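Local coordinates for protein thermophilic dibenzothiophene desulfurization enzyme C (Paenibacillus sp. A11-2, PDB 5XDC) that probably catalyses the FMNH2- and oxygen-dependent oxidation of dibenzothiophene to its sulfoxide and sulfone, successive monooxygenase steps in thermophilic desulfurization, at residues I298-F302 and R358-M363; L18-T22 and E75-I80; I49-L55 and E120-L124. All blocks are in the same frame, centred on the assembly; numbering follows the deposited sequence. Where two conformers were deposited one is given.

Interaction 1. Residues I298-F302 and R358-M363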
ATOM      1  N   ILE B 298      10.924  -8.738  -2.247  1.00 13.45           N
ATOM      2  CA  ILE B 298      10.174  -8.874  -1.002  1.00 14.13           C
ATOM      3  C   ILE B 298      11.114  -8.772   0.184  1.00 12.11           C
ATOM      4  O   ILE B 298      10.866  -8.006   1.127  1.00 13.47           O
ATOM      5  CB  ILE B 298       9.380 -10.192  -0.988  1.00 12.50           C
ATOM      6  CG1 ILE B 298       8.212 -10.101  -1.960  1.00 14.46           C
ATOM      7  CG2 ILE B 298       8.877 -10.512   0.435  1.00 15.49           C
ATOM      8  CD1 ILE B 298       7.544 -11.429  -2.232  1.00 23.19           C
ATOM      9  N   TYR B 299      12.218  -9.527   0.160  1.00 14.70           N
ATOM     10  CA  TYR B 299      13.174  -9.438   1.259  1.00 14.78           C
ATOM     11  C   TYR B 299      13.742  -8.031   1.386  1.00 12.53           C
ATOM     12  O   TYR B 299      13.906  -7.521   2.499  1.00 15.07           O
ATOM     13  CB  TYR B 299      14.297 -10.460   1.089  1.00 14.28           C
ATOM     14  CG  TYR B 299      13.846 -11.845   1.510  1.00 12.64           C
ATOM     15  CD1 TYR B 299      13.691 -12.162   2.856  1.00 14.41           C
ATOM     16  CD2 TYR B 299      13.575 -12.832   0.575  1.00 14.63           C
ATOM     17  CE1 TYR B 299      13.264 -13.408   3.251  1.00 15.67           C
ATOM     18  CE2 TYR B 299      13.144 -14.077   0.970  1.00 14.45           C
ATOM     19  CZ  TYR B 299      13.002 -14.356   2.311  1.00 16.01           C
ATOM     20  OH  TYR B 299      12.573 -15.597   2.722  1.00 16.03           O
ATOM     21  N   GLY B 300      14.021  -7.380   0.259  1.00 12.91           N
ATOM     22  CA  GLY B 300      14.616  -6.055   0.314  1.00 13.81           C
ATOM     23  C   GLY B 300      13.667  -5.020   0.879  1.00 12.79           C
ATOM     24  O   GLY B 300      14.055  -4.202   1.719  1.00 15.62           O
ATOM     25  N   GLU B 301      12.412  -5.036   0.427  1.00 12.29           N
ATOM     26  CA  GLU B 301      11.438  -4.064   0.918  1.00 14.82           C
ATOM     27  C   GLU B 301      11.288  -4.166   2.428  1.00 16.61           C
ATOM     28  O   GLU B 301      11.337  -3.156   3.142  1.00 14.30           O
ATOM     29  CB  GLU B 301      10.086  -4.278   0.240  1.00 18.52           C
ATOM     30  N   PHE B 302      11.101  -5.383   2.933  1.00 14.01           N
ATOM     31  CA  PHE B 302      10.846  -5.551   4.355  1.00 14.02           C
ATOM     32  C   PHE B 302      12.110  -5.383   5.191  1.00 12.83           C
ATOM     33  O   PHE B 302      12.050  -4.782   6.271  1.00 15.02           O
ATOM     34  CB  PHE B 302      10.192  -6.901   4.611  1.00 13.62           C
ATOM     35  CG  PHE B 302       8.776  -6.966   4.137  1.00 14.56           C
ATOM     36  CD1 PHE B 302       7.872  -6.011   4.529  1.00 15.29           C
ATOM     37  CD2 PHE B 302       8.353  -7.975   3.283  1.00 18.82           C
ATOM     38  CE1 PHE B 302       6.568  -6.056   4.101  1.00 21.98           C
ATOM     39  CE2 PHE B 302       7.045  -8.020   2.856  1.00 19.93           C
ATOM     40  CZ  PHE B 302       6.160  -7.057   3.251  1.00 22.45           C
ATOM     41  N   ARG B 358       3.054 -11.490   4.073  1.00 14.01           N
ATOM     42  CA  ARG B 358       3.521 -11.441   2.693  1.00 14.76           C
ATOM     43  C   ARG B 358       4.785 -12.252   2.452  1.00 12.74           C
ATOM     44  O   ARG B 358       5.061 -12.601   1.302  1.00 13.46           O
ATOM     45  CB  ARG B 358       3.757  -9.987   2.280  1.00 16.68           C
ATOM     46  CG  ARG B 358       2.458  -9.211   2.090  1.00 23.80           C
ATOM     47  CD  ARG B 358       2.739  -7.741   1.840  1.00 40.63           C
ATOM     48  NE  ARG B 358       1.531  -6.931   1.954  1.00 43.66           N
ATOM     49  CZ  ARG B 358       1.519  -5.604   1.981  1.00 47.00           C
ATOM     50  NH1 ARG B 358       2.657  -4.922   1.901  1.00 36.12           N
ATOM     51  NH2 ARG B 358       0.362  -4.957   2.083  1.00 55.33           N
ATOM     52  N   LEU B 359       5.559 -12.565   3.493  0.64 13.13           N
ATOM     53  CA  LEU B 359       6.766 -13.356   3.276  0.64 12.90           C
ATOM     54  C   LEU B 359       6.450 -14.736   2.708  0.64 14.38           C
ATOM     55  O   LEU B 359       7.318 -15.340   2.074  0.64 14.83           O
ATOM     56  CB  LEU B 359       7.571 -13.483   4.573  0.64 13.78           C
ATOM     57  CG  LEU B 359       8.454 -12.274   4.901  0.64 12.71           C
ATOM     58  CD1 LEU B 359       9.026 -12.380   6.305  0.64 12.87           C
ATOM     59  CD2 LEU B 359       9.564 -12.146   3.887  0.64 13.65           C
ATOM     60  N   TYR B 360       5.228 -15.243   2.893  1.00 13.86           N
ATOM     61  CA  TYR B 360       4.869 -16.508   2.250  1.00 15.45           C
ATOM     62  C   TYR B 360       5.049 -16.413   0.739  1.00 16.59           C
ATOM     63  O   TYR B 360       5.423 -17.395   0.086  1.00 14.77           O
ATOM     64  CB  TYR B 360       3.425 -16.900   2.574  1.00 12.91           C
ATOM     65  CG  TYR B 360       3.251 -17.623   3.897  1.00 12.52           C
ATOM     66  CD1 TYR B 360       3.421 -19.000   3.977  1.00 11.36           C
ATOM     67  CD2 TYR B 360       2.901 -16.941   5.053  1.00 16.34           C
ATOM     68  CE1 TYR B 360       3.262 -19.675   5.176  1.00 14.62           C
ATOM     69  CE2 TYR B 360       2.739 -17.620   6.260  1.00 14.57           C
ATOM     70  CZ  TYR B 360       2.924 -18.976   6.310  1.00 18.23           C
ATOM     71  OH  TYR B 360       2.779 -19.654   7.499  1.00 17.90           O
ATOM     72  N   GLU B 361       4.778 -15.238   0.170  0.58 15.96           N
ATOM     73  CA  GLU B 361       4.888 -15.060  -1.272  0.58 17.68           C
ATOM     74  C   GLU B 361       6.319 -15.280  -1.743  0.58 19.61           C
ATOM     75  O   GLU B 361       6.542 -15.754  -2.863  0.58 20.33           O
ATOM     76  CB  GLU B 361       4.393 -13.662  -1.643  0.58 16.01           C
ATOM     77  CG  GLU B 361       4.206 -13.418  -3.121  0.58 15.24           C
ATOM     78  CD  GLU B 361       3.546 -12.076  -3.411  0.58 16.87           C
ATOM     79  OE1 GLU B 361       4.149 -11.275  -4.149  0.58 14.56           O
ATOM     80  OE2 GLU B 361       2.412 -11.827  -2.934  0.58 16.96           O
ATOM     81  N   ALA B 362       7.298 -14.971  -0.893  1.00 15.33           N
ATOM     82  CA  ALA B 362       8.691 -15.201  -1.227  1.00 22.49           C
ATOM     83  C   ALA B 362       9.099 -16.655  -1.031  1.00 23.76           C
ATOM     84  O   ALA B 362       9.986 -17.142  -1.734  1.00 22.96           O
ATOM     85  CB  ALA B 362       9.594 -14.304  -0.375  1.00 17.63           C
ATOM     86  N   MET B 363       8.463 -17.358  -0.094  1.00 18.57           N
ATOM     87  CA  MET B 363       8.858 -18.715   0.258  1.00 16.16           C
ATOM     88  C   MET B 363       8.219 -19.769  -0.636  1.00 16.12           C
ATOM     89  O   MET B 363       8.854 -20.793  -0.914  1.00 18.94           O
ATOM     90  CB  MET B 363       8.498 -19.003   1.721  1.00 15.01           C
ATOM     91  CG  MET B 363       9.346 -18.235   2.716  1.00 14.40           C
ATOM     92  SD  MET B 363       9.062 -18.725   4.428  1.00 19.25           S
ATOM     93  CE  MET B 363       7.470 -17.978   4.675  1.00 17.35           C
TER

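Interaction 2. Residues L18-T22 and E75-I80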
ATOM      1  N   LEU B  18      23.004  -8.041  27.128  1.00 24.51           N
ATOM      2  CA  LEU B  18      22.471  -8.401  25.820  1.00 20.37           C
ATOM      3  C   LEU B  18      22.953  -9.775  25.375  1.00 26.02           C
ATOM      4  O   LEU B  18      22.202 -10.505  24.727  1.00 23.77           O
ATOM      5  CB  LEU B  18      22.845  -7.333  24.792  1.00 27.04           C
ATOM      6  CG  LEU B  18      22.266  -5.943  25.079  1.00 37.25           C
ATOM      7  CD1 LEU B  18      22.769  -4.954  24.045  1.00 42.41           C
ATOM      8  CD2 LEU B  18      20.733  -5.968  25.098  1.00 31.76           C
ATOM      9  N   ASP B  19      24.187 -10.156  25.720  1.00 22.68           N
ATOM     10  CA  ASP B  19      24.630 -11.522  25.450  1.00 22.30           C
ATOM     11  C   ASP B  19      23.771 -12.542  26.192  1.00 15.30           C
ATOM     12  O   ASP B  19      23.432 -13.595  25.646  1.00 24.94           O
ATOM     13  CB  ASP B  19      26.093 -11.694  25.856  1.00 25.05           C
ATOM     14  CG  ASP B  19      27.045 -10.884  24.993  1.00 37.37           C
ATOM     15  OD1 ASP B  19      26.620 -10.390  23.932  1.00 31.13           O
ATOM     16  OD2 ASP B  19      28.228 -10.765  25.377  1.00 35.58           O
ATOM     17  N   VAL B  20      23.440 -12.262  27.452  1.00 18.83           N
ATOM     18  CA  VAL B  20      22.602 -13.183  28.216  1.00 18.20           C
ATOM     19  C   VAL B  20      21.243 -13.328  27.556  1.00 17.71           C
ATOM     20  O   VAL B  20      20.720 -14.436  27.424  1.00 19.05           O
ATOM     21  CB  VAL B  20      22.475 -12.704  29.669  1.00 17.41           C
ATOM     22  CG1 VAL B  20      21.439 -13.534  30.439  1.00 20.31           C
ATOM     23  CG2 VAL B  20      23.841 -12.800  30.354  1.00 25.60           C
ATOM     24  N   ALA B  21      20.653 -12.213  27.125  1.00 19.90           N
ATOM     25  CA  ALA B  21      19.353 -12.274  26.459  1.00 19.79           C
ATOM     26  C   ALA B  21      19.441 -13.050  25.150  1.00 17.62           C
ATOM     27  O   ALA B  21      18.547 -13.846  24.822  1.00 17.58           O
ATOM     28  CB  ALA B  21      18.823 -10.859  26.217  1.00 21.19           C
ATOM     29  N   THR B  22      20.517 -12.835  24.389  1.00 20.10           N
ATOM     30  CA  THR B  22      20.707 -13.555  23.136  1.00 19.40           C
ATOM     31  C   THR B  22      20.783 -15.054  23.375  1.00 20.99           C
ATOM     32  O   THR B  22      20.184 -15.841  22.629  1.00 20.05           O
ATOM     33  CB  THR B  22      21.966 -13.044  22.427  1.00 22.81           C
ATOM     34  OG1 THR B  22      21.749 -11.705  21.978  1.00 23.29           O
ATOM     35  CG2 THR B  22      22.322 -13.903  21.219  1.00 31.42           C
ATOM     36  N   GLU B  75      16.275  -3.492  23.844  1.00 15.26           N
ATOM     37  CA  GLU B  75      16.967  -4.383  22.917  1.00 15.72           C
ATOM     38  C   GLU B  75      16.794  -5.836  23.338  1.00 13.19           C
ATOM     39  O   GLU B  75      16.594  -6.722  22.493  1.00 14.89           O
ATOM     40  CB  GLU B  75      18.446  -3.993  22.831  1.00 19.23           C
ATOM     41  CG  GLU B  75      19.236  -4.829  21.838  1.00 32.60           C
ATOM     42  CD  GLU B  75      20.625  -4.267  21.516  1.00 44.63           C
ATOM     43  OE1 GLU B  75      21.373  -4.958  20.793  1.00 50.79           O
ATOM     44  OE2 GLU B  75      20.973  -3.153  21.975  1.00 37.79           O
ATOM     45  N   ALA B  76      16.854  -6.098  24.650  1.00 12.75           N
ATOM     46  CA  ALA B  76      16.676  -7.455  25.153  1.00 12.30           C
ATOM     47  C   ALA B  76      15.256  -7.950  24.901  1.00 11.92           C
ATOM     48  O   ALA B  76      15.053  -9.120  24.563  1.00 14.73           O
ATOM     49  CB  ALA B  76      17.001  -7.518  26.647  1.00 14.32           C
ATOM     50  N   ILE B  77      14.264  -7.074  25.074  1.00 13.73           N
ATOM     51  CA  ILE B  77      12.873  -7.442  24.789  1.00 13.68           C
ATOM     52  C   ILE B  77      12.733  -7.871  23.335  1.00 13.51           C
ATOM     53  O   ILE B  77      12.130  -8.907  23.027  1.00 14.13           O
ATOM     54  CB  ILE B  77      11.931  -6.267  25.111  1.00 12.04           C
ATOM     55  CG1 ILE B  77      11.829  -6.030  26.624  1.00 12.58           C
ATOM     56  CG2 ILE B  77      10.531  -6.515  24.546  1.00 14.55           C
ATOM     57  CD1 ILE B  77      11.224  -4.706  27.008  1.00 14.42           C
ATOM     58  N   ALA B  78      13.241  -7.050  22.417  1.00 13.48           N
ATOM     59  CA  ALA B  78      13.138  -7.376  20.994  1.00 13.92           C
ATOM     60  C   ALA B  78      13.855  -8.679  20.674  1.00 15.07           C
ATOM     61  O   ALA B  78      13.365  -9.495  19.881  1.00 14.42           O
ATOM     62  CB  ALA B  78      13.688  -6.227  20.144  1.00 14.22           C
ATOM     63  N   GLU B  79      15.015  -8.905  21.287  1.00 13.73           N
ATOM     64  CA  GLU B  79      15.767 -10.121  20.993  1.00 14.02           C
ATOM     65  C   GLU B  79      14.993 -11.348  21.451  1.00 16.47           C
ATOM     66  O   GLU B  79      14.852 -12.328  20.708  1.00 15.59           O
ATOM     67  CB  GLU B  79      17.140 -10.054  21.663  1.00 17.16           C
ATOM     68  CG  GLU B  79      17.981 -11.313  21.515  1.00 17.01           C
ATOM     69  CD  GLU B  79      18.324 -11.642  20.074  1.00 22.44           C
ATOM     70  OE1 GLU B  79      18.480 -12.841  19.755  1.00 26.68           O
ATOM     71  OE2 GLU B  79      18.405 -10.710  19.246  1.00 23.43           O
ATOM     72  N   ILE B  80      14.474 -11.309  22.676  1.00 14.58           N
ATOM     73  CA  ILE B  80      13.721 -12.458  23.168  1.00 13.29           C
ATOM     74  C   ILE B  80      12.453 -12.643  22.349  1.00 12.65           C
ATOM     75  O   ILE B  80      12.084 -13.769  22.007  1.00 13.90           O
ATOM     76  CB  ILE B  80      13.422 -12.300  24.670  1.00 12.40           C
ATOM     77  CG1 ILE B  80      14.738 -12.390  25.450  1.00 15.86           C
ATOM     78  CG2 ILE B  80      12.467 -13.365  25.142  1.00 14.53           C
ATOM     79  CD1 ILE B  80      14.624 -12.104  26.930  1.00 18.26           C
TER
HETATM   80  O   HOH W   1      19.524 -15.372  19.883  1.00 29.30           O

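Interaction 3. Residues I49-L55 and E120-L124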
ATOM      1  N   ILE B  49      14.660 -17.290  32.837  1.00 17.81           N
ATOM      2  CA  ILE B  49      14.768 -15.838  32.913  1.00 15.05           C
ATOM      3  C   ILE B  49      15.092 -15.407  34.341  1.00 16.38           C
ATOM      4  O   ILE B  49      15.896 -14.490  34.564  1.00 16.94           O
ATOM      5  CB  ILE B  49      13.474 -15.184  32.382  1.00 14.33           C
ATOM      6  CG1 ILE B  49      13.360 -15.438  30.876  1.00 15.00           C
ATOM      7  CG2 ILE B  49      13.455 -13.694  32.705  1.00 18.28           C
ATOM      8  CD1 ILE B  49      12.044 -14.968  30.273  1.00 17.34           C
ATOM      9  N   ARG B  50      14.476 -16.065  35.328  1.00 17.68           N
ATOM     10  CA  ARG B  50      14.768 -15.763  36.723  1.00 15.29           C
ATOM     11  C   ARG B  50      16.249 -15.967  37.032  1.00 15.31           C
ATOM     12  O   ARG B  50      16.885 -15.104  37.645  1.00 18.33           O
ATOM     13  CB  ARG B  50      13.911 -16.637  37.639  1.00 14.80           C
ATOM     14  CG  ARG B  50      12.470 -16.196  37.796  1.00 16.86           C
ATOM     15  CD  ARG B  50      11.778 -17.003  38.906  1.00 18.29           C
ATOM     16  NE  ARG B  50      10.421 -16.526  39.166  1.00 16.41           N
ATOM     17  CZ  ARG B  50       9.307 -16.993  38.581  1.00 14.49           C
ATOM     18  NH1 ARG B  50       9.366 -17.964  37.681  1.00 16.52           N
ATOM     19  NH2 ARG B  50       8.129 -16.473  38.886  1.00 17.88           N
ATOM     20  N   ARG B  51      16.811 -17.101  36.602  1.00 17.89           N
ATOM     21  CA  ARG B  51      18.215 -17.412  36.887  1.00 18.34           C
ATOM     22  C   ARG B  51      19.173 -16.465  36.176  1.00 23.93           C
ATOM     23  O   ARG B  51      20.304 -16.284  36.636  1.00 21.72           O
ATOM     24  CB  ARG B  51      18.534 -18.855  36.486  1.00 20.36           C
ATOM     25  CG  ARG B  51      17.826 -19.914  37.311  1.00 29.44           C
ATOM     26  CD  ARG B  51      18.363 -21.310  37.026  1.00 32.15           C
ATOM     27  NE  ARG B  51      18.261 -21.710  35.623  1.00 35.09           N
ATOM     28  CZ  ARG B  51      17.207 -22.316  35.082  1.00 30.00           C
ATOM     29  NH1 ARG B  51      16.131 -22.579  35.808  1.00 28.93           N
ATOM     30  NH2 ARG B  51      17.230 -22.653  33.800  1.00 31.83           N
ATOM     31  N   SER B  52      18.730 -15.836  35.086  1.00 19.48           N
ATOM     32  CA  SER B  52      19.606 -15.013  34.260  1.00 19.09           C
ATOM     33  C   SER B  52      19.962 -13.692  34.919  1.00 16.37           C
ATOM     34  O   SER B  52      20.966 -13.075  34.540  1.00 17.45           O
ATOM     35  CB  SER B  52      18.931 -14.738  32.921  1.00 18.08           C
ATOM     36  OG  SER B  52      17.976 -13.706  33.064  1.00 17.85           O
ATOM     37  N   GLY B  53      19.162 -13.236  35.888  1.00 18.54           N
ATOM     38  CA  GLY B  53      19.342 -11.929  36.480  1.00 18.25           C
ATOM     39  C   GLY B  53      18.719 -10.772  35.718  1.00 14.11           C
ATOM     40  O   GLY B  53      18.588  -9.682  36.282  1.00 16.45           O
ATOM     41  N   LEU B  54      18.274 -10.973  34.473  1.00 15.22           N
ATOM     42  CA  LEU B  54      17.820  -9.845  33.671  1.00 15.30           C
ATOM     43  C   LEU B  54      16.539  -9.192  34.197  1.00 13.15           C
ATOM     44  O   LEU B  54      16.280  -8.028  33.873  1.00 15.14           O
ATOM     45  CB  LEU B  54      17.624 -10.275  32.213  1.00 16.10           C
ATOM     46  CG  LEU B  54      18.877 -10.755  31.476  1.00 15.66           C
ATOM     47  CD1 LEU B  54      18.530 -11.039  30.014  1.00 19.07           C
ATOM     48  CD2 LEU B  54      20.019  -9.756  31.579  1.00 20.46           C
ATOM     49  N   LEU B  55      15.739  -9.878  35.018  1.00 14.76           N
ATOM     50  CA  LEU B  55      14.567  -9.212  35.585  1.00 15.86           C
ATOM     51  C   LEU B  55      14.966  -8.027  36.458  1.00 13.75           C
ATOM     52  O   LEU B  55      14.136  -7.147  36.713  1.00 15.27           O
ATOM     53  CB  LEU B  55      13.713 -10.197  36.389  1.00 15.25           C
ATOM     54  CG  LEU B  55      13.122 -11.380  35.608  1.00 17.23           C
ATOM     55  CD1 LEU B  55      12.589 -12.502  36.519  1.00 17.69           C
ATOM     56  CD2 LEU B  55      12.003 -10.921  34.668  1.00 14.10           C
ATOM     57  N   GLU B 120      14.692 -12.888  45.691  1.00 20.26           N
ATOM     58  CA  GLU B 120      13.666 -13.877  45.412  1.00 19.28           C
ATOM     59  C   GLU B 120      13.405 -14.052  43.920  1.00 20.29           C
ATOM     60  O   GLU B 120      12.529 -14.838  43.551  1.00 19.83           O
ATOM     61  CB  GLU B 120      12.372 -13.486  46.135  1.00 20.18           C
ATOM     62  CG  GLU B 120      12.542 -13.365  47.668  1.00 21.12           C
ATOM     63  CD  GLU B 120      11.244 -13.086  48.404  1.00 27.17           C
ATOM     64  OE1 GLU B 120      10.164 -13.081  47.776  1.00 26.05           O
ATOM     65  OE2 GLU B 120      11.300 -12.871  49.636  1.00 27.55           O
ATOM     66  N   ARG B 121      14.138 -13.337  43.068  1.00 20.55           N
ATOM     67  CA  ARG B 121      14.047 -13.482  41.613  0.53 17.53           C
ATOM     68  C   ARG B 121      12.615 -13.256  41.124  1.00 16.02           C
ATOM     69  O   ARG B 121      12.036 -14.079  40.410  1.00 19.11           O
ATOM     70  CB  ARG B 121      14.595 -14.841  41.176  0.53 20.13           C
ATOM     71  CG  ARG B 121      16.056 -15.025  41.610  0.53 17.99           C
ATOM     72  CD  ARG B 121      16.800 -16.079  40.818  0.53 18.22           C
ATOM     73  NE  ARG B 121      18.231 -16.068  41.122  0.53 31.88           N
ATOM     74  CZ  ARG B 121      19.143 -15.306  40.513  0.53 42.63           C
ATOM     75  NH1 ARG B 121      18.806 -14.457  39.535  0.53 15.10           N
ATOM     76  NH2 ARG B 121      20.415 -15.394  40.892  0.53 29.09           N
ATOM     77  N   TRP B 122      12.056 -12.111  41.501  1.00 15.96           N
ATOM     78  CA  TRP B 122      10.668 -11.788  41.179  1.00 12.92           C
ATOM     79  C   TRP B 122      10.455 -11.587  39.686  1.00 17.31           C
ATOM     80  O   TRP B 122      11.197 -10.857  39.028  1.00 16.47           O
ATOM     81  CB  TRP B 122      10.227 -10.530  41.906  1.00 16.23           C
ATOM     82  CG  TRP B 122       9.907 -10.725  43.347  1.00 15.12           C
ATOM     83  CD1 TRP B 122      10.018 -11.881  44.080  1.00 19.89           C
ATOM     84  CD2 TRP B 122       9.416  -9.729  44.237  1.00 14.00           C
ATOM     85  NE1 TRP B 122       9.623 -11.651  45.375  1.00 17.46           N
ATOM     86  CE2 TRP B 122       9.251 -10.338  45.498  1.00 18.21           C
ATOM     87  CE3 TRP B 122       9.106  -8.371  44.096  1.00 15.49           C
ATOM     88  CZ2 TRP B 122       8.771  -9.636  46.605  1.00 17.87           C
ATOM     89  CZ3 TRP B 122       8.636  -7.675  45.200  1.00 18.59           C
ATOM     90  CH2 TRP B 122       8.483  -8.307  46.437  1.00 18.70           C
ATOM     91  N   PHE B 123       9.406 -12.220  39.178  1.00 18.06           N
ATOM     92  CA  PHE B 123       8.878 -12.033  37.832  1.00 14.02           C
ATOM     93  C   PHE B 123       7.488 -11.440  38.052  1.00 15.84           C
ATOM     94  O   PHE B 123       6.624 -12.098  38.636  1.00 16.92           O
ATOM     95  CB  PHE B 123       8.845 -13.379  37.105  1.00 14.74           C
ATOM     96  CG  PHE B 123       8.931 -13.304  35.599  1.00 12.82           C
ATOM     97  CD1 PHE B 123       8.277 -12.326  34.887  1.00 13.55           C
ATOM     98  CD2 PHE B 123       9.656 -14.260  34.905  1.00 16.03           C
ATOM     99  CE1 PHE B 123       8.353 -12.302  33.494  1.00 14.31           C
ATOM    100  CE2 PHE B 123       9.728 -14.235  33.526  1.00 16.58           C
ATOM    101  CZ  PHE B 123       9.081 -13.243  32.833  1.00 15.01           C
ATOM    102  N   LEU B 124       7.290 -10.181  37.665  1.00 13.75           N
ATOM    103  CA  LEU B 124       6.074  -9.439  37.996  1.00 12.86           C
ATOM    104  C   LEU B 124       4.971  -9.724  36.989  1.00 13.50           C
ATOM    105  O   LEU B 124       5.225  -9.826  35.781  1.00 18.16           O
ATOM    106  CB  LEU B 124       6.340  -7.932  38.043  1.00 13.62           C
ATOM    107  CG  LEU B 124       7.422  -7.426  39.007  1.00 14.42           C
ATOM    108  CD1 LEU B 124       7.672  -5.938  38.804  1.00 17.16           C
ATOM    109  CD2 LEU B 124       7.013  -7.689  40.441  1.00 16.29           C
TER

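Interaction 1. Residues I298-F302 and R358-M363
Arg358 meets Phe302 with its aliphatic stem: CD lies in the plane of the ring, at its edge, 3.8 Å from CZ. The stem is extended from CG to NE (chi3 -167°) and carries the guanidinium past the ring to a salt bridge with Glu354 of its own chain. Leu359, modelled in two conformers, puts CD2 into the middle of the interface in the one described. That methyl is 3.9 Å from Ile298 CG2 and 4.0 Å from Tyr299 CE1, a three-way contact suited to a branched apolar tip. Glu361, also modelled twice, crosses Ile298 at about a right angle, with CB 3.9 Å from CD1, while its OE2 makes a salt bridge to Arg350 of a second subunit. The backbones come closest at Ala362 and Ile298, and the small alanine CB fits between Tyr299 CE2, at 3.8 Å, and Ile298 CG2. Met363 CG brushes Tyr299 OH, whose hydrogen bond goes to Ser274 on helix 247-276. Helices 293-324 and 331-363, neighbours in the C-terminal helical bundle of the acyl-CoA dehydrogenase fold, run roughly antiparallel. With no hydrogen bond between the segments, burial of apolar surface joins them, and the charged ends pair elsewhere, one across the subunit boundary.

Interaction 2. Residues L18-T22 and E75-I80
The carboxylate of Glu75 has Leu18 CD1 over one face, 3.4 Å from CD and almost equally far from both oxygens, so the methyl lies above the flat group. The other methyl of Leu18, CD2, rests against the glutamate stem, 3.8 Å from CG. Glu75 can offer both parts because its chain is fully extended, with CG trans to the backbone N (chi1 -177°), and runs at about a right angle across the leucine. The second carboxylate, that of Glu79, has Thr22 OG1 above one of its faces, 3.9 Å from CD. This is packing and no hydrogen bond, since the threonine hydroxyl donates to Leu18 O within its own helix at 3.0 Å. Leu18 O thus takes two donors, Thr22 OG1 and Thr22 N, from opposite faces of its plane. A bend at chi2 (62°) curls the Glu79 chain, and a water joins the segments, giving one proton to Glu79 OE1 at 2.7 Å and the other to Thr22 O at 2.9 Å. Arg29 offers OE1 a further, long and weak ion pair.

Between these two pairs, the centre belongs to alanine. Ala21 CB meets Ala76 CB at 3.8 Å, and Ile80 CG1, one turn further along, comes up beside Ala21 O and CB. Such small side chains suit two nearly parallel helices, 16-38 and 70-83 of the N-terminal helical domain, whose segment axes come within 9.2 Å. Phe91 of helix 85-104 packs on both Ala76 and Ile80.

The contact grades from an apolar centre to a polar border: short methyls set the spacing, while the glutamate stems pack on Leu18 and Thr22 at the flanks and carry their charges to the wetter margin, where one water supplies the polar link.

Interaction 3. Residues I49-L55 and E120-L124
Phe123 holds CG roughly opposite its backbone N (chi1 -154°), which turns the ring toward Leu55 and Ile49, while Arg50, straight from CG to NE, runs alongside the backbone of Arg121 as far as CB of Phe123. Leu55 CD2 sits squarely over one face of the Phe123 ring, 3.8 Å from the centroid and 5° off the normal, a CH-pi contact. Ile49 CG2 adds an oblique touch at CE2, 3.9 Å away, and Arg46 contributes a cation-pi interaction. The Arg50 guanidinium presents a face to Phe123 CB, with NH2 at 3.6 Å. Its NE makes a weak bond of 3.2 Å to Arg121 O, but its main partners are Asp166, which binds NH2 and also takes the N-H of Phe123, and Asp164 and Asp47 at NH1. Arginine suits a place that needs both packing and several donors.

Two helix ends meet here in the N-terminal part of the acyl-CoA dehydrogenase fold. Arg121, with positive phi, closes helix 107-119 in a Schellman motif before strand 124-127. Gly53, the first residue past helix 43-52, has positive phi, where a side chain would jam against the preceding carbonyl O. Just before it, Ser52 OG accepts from Leu54 N at 3.1 Å, an ST turn, and donates to Ile49 O.

Near the helix end Arg50 O takes a weak bond from Gly53 N, and in one of two modelled conformers Arg121 NH1 also donates to it at 2.8 Å, bent to 132°. The Trp122 side chain sets off the other way, NE1 hydrogen-bonded to Glu120 OE1, while its O lies 3.3 Å from Leu55 CD1.

In the fold
Interactions 2 and 3 adjoin within the N-terminal helical domain, their centres 14 Å apart: Val20 CG1 packs on Ser52 CB at 3.7 Å, and Leu54 covers Ala21. Their segments alternate along the chain, so helices 16-38 and 70-83 are interleaved with 49-55 and 120-124. Both back onto helix 85-104, which carries Tyr93, an FMN-binding residue in another structure of this protein; side chains of Phe123 and Ile80 lie about 7 and 11 Å from that of Tyr93. Interaction 1 stands apart in the C-terminal bundle, its centre 25 Å from that of interaction 2 and 37 Å from that of interaction 3. The Met363 side chain, three residues before FMN-binding Arg366, is about 12 Å from a bound indole.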